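Local coordinates for guanine nucleotide exchange protein (Legionella pneumophila, PDB 1XSZ) that probably acts as a guanine nucleotide exchange factor for ADP-ribosylation factor (Arf) GTPases, its Sec7 domain being followed by a capping domain over the active site, at residues Pro203-Thr208 with Lys337-Gln342. Sequence-based numbering, arbitrary orientation.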
ATOM      1  N   PRO A 203       7.499  -3.506  -2.551  1.00 12.84           N
ATOM      2  CA  PRO A 203       8.763  -2.820  -2.837  1.00 13.00           C
ATOM      3  C   PRO A 203       9.653  -2.692  -1.602  1.00 13.53           C
ATOM      4  O   PRO A 203       9.163  -2.515  -0.483  1.00 13.80           O
ATOM      5  CB  PRO A 203       8.312  -1.451  -3.354  1.00 15.08           C
ATOM      6  CG  PRO A 203       6.967  -1.737  -3.950  1.00 15.04           C
ATOM      7  CD  PRO A 203       6.344  -2.686  -2.967  1.00 14.55           C
ATOM      8  N   GLY A 204      10.960  -2.794  -1.828  1.00 13.10           N
ATOM      9  CA  GLY A 204      11.921  -2.648  -0.746  1.00 12.55           C
ATOM     10  C   GLY A 204      12.359  -3.937  -0.089  1.00 12.23           C
ATOM     11  O   GLY A 204      12.386  -4.992  -0.718  1.00 12.88           O
ATOM     12  N   TYR A 205      12.710  -3.840   1.186  1.00 11.97           N
ATOM     13  CA  TYR A 205      13.146  -4.987   1.970  1.00 11.83           C
ATOM     14  C   TYR A 205      12.015  -5.436   2.880  1.00 11.20           C
ATOM     15  O   TYR A 205      11.430  -4.614   3.595  1.00 12.63           O
ATOM     16  CB  TYR A 205      14.319  -4.611   2.889  1.00 11.89           C
ATOM     17  CG  TYR A 205      15.508  -3.968   2.218  1.00 11.20           C
ATOM     18  CD1 TYR A 205      16.423  -4.731   1.499  1.00 11.28           C
ATOM     19  CD2 TYR A 205      15.731  -2.599   2.324  1.00 13.24           C
ATOM     20  CE1 TYR A 205      17.534  -4.145   0.905  1.00 13.41           C
ATOM     21  CE2 TYR A 205      16.834  -1.999   1.734  1.00 13.19           C
ATOM     22  CZ  TYR A 205      17.734  -2.778   1.026  1.00 12.02           C
ATOM     23  OH  TYR A 205      18.834  -2.186   0.461  1.00 12.97           O
ATOM     24  N   GLU A 206      11.686  -6.721   2.848  0.50  8.80           N
ATOM     25  CA  GLU A 206      10.661  -7.217   3.744  0.50  8.93           C
ATOM     26  C   GLU A 206      11.246  -8.294   4.627  0.50  9.00           C
ATOM     27  O   GLU A 206      11.887  -9.228   4.140  0.50  7.95           O
ATOM     28  CB  GLU A 206       9.458  -7.811   3.008  0.50  9.66           C
ATOM     29  CG  GLU A 206       8.373  -8.246   3.999  0.50 12.99           C
ATOM     30  CD  GLU A 206       7.172  -8.919   3.364  0.50 16.24           C
ATOM     31  OE1 GLU A 206       6.199  -9.180   4.104  0.50 17.45           O
ATOM     32  OE2 GLU A 206       7.196  -9.194   2.147  0.50 18.30           O
ATOM     33  N   LEU A 207      11.055  -8.132   5.930  1.00 11.38           N
ATOM     34  CA  LEU A 207      11.487  -9.118   6.896  1.00 11.23           C
ATOM     35  C   LEU A 207      10.184  -9.694   7.431  1.00 11.29           C
ATOM     36  O   LEU A 207       9.270  -8.954   7.820  1.00 11.98           O
ATOM     37  CB  LEU A 207      12.279  -8.474   8.037  1.00 13.49           C
ATOM     38  CG  LEU A 207      13.599  -7.811   7.636  1.00 13.41           C
ATOM     39  CD1 LEU A 207      13.374  -6.325   7.394  1.00 16.52           C
ATOM     40  CD2 LEU A 207      14.644  -8.020   8.730  1.00 15.13           C
ATOM     41  N   THR A 208      10.071 -11.011   7.429  1.00 11.98           N
ATOM     42  CA  THR A 208       8.875 -11.653   7.937  1.00 12.18           C
ATOM     43  C   THR A 208       9.175 -13.115   8.185  1.00 13.08           C
ATOM     44  O   THR A 208       9.712 -13.805   7.314  1.00 12.87           O
ATOM     45  CB  THR A 208       7.683 -11.501   6.952  1.00 12.51           C
ATOM     46  OG1 THR A 208       6.529 -12.125   7.526  1.00 13.00           O
ATOM     47  CG2 THR A 208       7.985 -12.145   5.598  1.00 13.95           C
ATOM     48  N   LYS A 337      22.724  -5.174  -3.282  1.00 14.21           N
ATOM     49  CA  LYS A 337      24.132  -4.846  -3.088  1.00 14.44           C
ATOM     50  C   LYS A 337      24.346  -3.950  -1.872  1.00 14.62           C
ATOM     51  O   LYS A 337      25.279  -4.161  -1.100  1.00 15.26           O
ATOM     52  CB  LYS A 337      24.706  -4.188  -4.345  1.00 15.25           C
ATOM     53  CG  LYS A 337      24.930  -5.178  -5.480  1.00 17.10           C
ATOM     54  CD  LYS A 337      25.605  -4.535  -6.682  1.00 22.07           C
ATOM     55  CE  LYS A 337      24.682  -3.571  -7.397  1.00 23.93           C
ATOM     56  NZ  LYS A 337      25.310  -3.061  -8.651  1.00 28.18           N
ATOM     57  N   ALA A 338      23.474  -2.965  -1.684  1.00 14.68           N
ATOM     58  CA  ALA A 338      23.609  -2.065  -0.544  1.00 14.15           C
ATOM     59  C   ALA A 338      23.450  -2.839   0.762  1.00 14.08           C
ATOM     60  O   ALA A 338      24.204  -2.637   1.719  1.00 15.23           O
ATOM     61  CB  ALA A 338      22.573  -0.946  -0.630  1.00 14.93           C
ATOM     62  N   TYR A 339      22.469  -3.732   0.800  1.00 12.68           N
ATOM     63  CA  TYR A 339      22.218  -4.544   1.982  1.00 12.85           C
ATOM     64  C   TYR A 339      23.404  -5.471   2.251  1.00 14.14           C
ATOM     65  O   TYR A 339      23.880  -5.566   3.383  1.00 13.61           O
ATOM     66  CB  TYR A 339      20.943  -5.364   1.773  1.00 12.82           C
ATOM     67  CG  TYR A 339      20.655  -6.381   2.852  1.00 12.12           C
ATOM     68  CD1 TYR A 339      20.062  -6.004   4.060  1.00 12.38           C
ATOM     69  CD2 TYR A 339      20.941  -7.730   2.649  1.00 11.87           C
ATOM     70  CE1 TYR A 339      19.753  -6.954   5.034  1.00 13.33           C
ATOM     71  CE2 TYR A 339      20.640  -8.684   3.612  1.00 13.41           C
ATOM     72  CZ  TYR A 339      20.042  -8.292   4.802  1.00 11.98           C
ATOM     73  OH  TYR A 339      19.719  -9.249   5.732  1.00 14.63           O
ATOM     74  N   ASP A 340      23.888  -6.152   1.216  1.00 12.81           N
ATOM     75  CA  ASP A 340      25.019  -7.055   1.399  1.00 13.51           C
ATOM     76  C   ASP A 340      26.260  -6.302   1.871  1.00 13.63           C
ATOM     77  O   ASP A 340      27.038  -6.825   2.674  1.00 14.09           O
ATOM     78  CB  ASP A 340      25.336  -7.807   0.103  1.00 13.92           C
ATOM     79  CG  ASP A 340      24.339  -8.913  -0.199  1.00 16.68           C
ATOM     80  OD1 ASP A 340      23.485  -9.240   0.655  1.00 16.32           O
ATOM     81  OD2 ASP A 340      24.425  -9.478  -1.312  1.00 16.95           O
ATOM     82  N   ASN A 341      26.453  -5.086   1.371  1.00 14.02           N
ATOM     83  CA  ASN A 341      27.603  -4.287   1.777  1.00 15.37           C
ATOM     84  C   ASN A 341      27.495  -3.933   3.252  1.00 15.78           C
ATOM     85  O   ASN A 341      28.490  -3.969   3.979  1.00 16.29           O
ATOM     86  CB  ASN A 341      27.714  -3.021   0.926  1.00 17.06           C
ATOM     87  CG  ASN A 341      28.149  -3.321  -0.491  1.00 21.51           C
ATOM     88  OD1 ASN A 341      28.742  -4.368  -0.759  1.00 23.78           O
ATOM     89  ND2 ASN A 341      27.874  -2.400  -1.406  1.00 22.46           N
ATOM     90  N   GLN A 342      26.293  -3.596   3.708  1.00 14.02           N
ATOM     91  CA  GLN A 342      26.120  -3.270   5.117  1.00 14.90           C
ATOM     92  C   GLN A 342      26.365  -4.515   5.976  1.00 16.00           C
ATOM     93  O   GLN A 342      26.954  -4.420   7.052  1.00 15.70           O
ATOM     94  CB  GLN A 342      24.720  -2.706   5.380  1.00 16.83           C
ATOM     95  CG  GLN A 342      24.472  -1.321   4.787  1.00 19.54           C
ATOM     96  CD  GLN A 342      25.516  -0.302   5.211  1.00 22.40           C
ATOM     97  OE1 GLN A 342      25.950  -0.281   6.364  1.00 23.31           O
ATOM     98  NE2 GLN A 342      25.917   0.555   4.279  1.00 24.30           N
TER
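Tyr-205 and Tyr-339 form a small, buried helix-on-sheet contact in the capping domain, where one part of helix 332-351 meets the side chain of Tyr-205 on one face of the antiparallel sheet. Strand 204-208 runs between strands 295-300 and 323-325, and from it the ring of Tyr-205 reaches out to the helix. Its CE1 makes the closest approach, resting 3.7 Å from CB of Tyr-339, and the two rings are set obliquely beside each other, with centroids 5.9 Å apart and planes inclined by 37°. A chi1 of 173° turns the ring of Tyr-339 alongside the strand, in the direction from Gly-204 to Thr-208, and it packs edge-to-face with Phe-324 of strand 323-325. At the far end of Tyr-205, OH comes 4.1 Å from the methyl CB of Ala-338 and is hydrogen-bonded to the carbonyl O of Leu-335, one turn before Tyr-339. Ala-311 of helix 306-315 touches both Tyr-205 and Ala-338, bringing a second helix up to the same place. No hydrogen bond joins the two segments themselves; van der Waals contact links them, while the bond to Leu-335 gives the buried phenol a polar partner and anchors its tip to the helix.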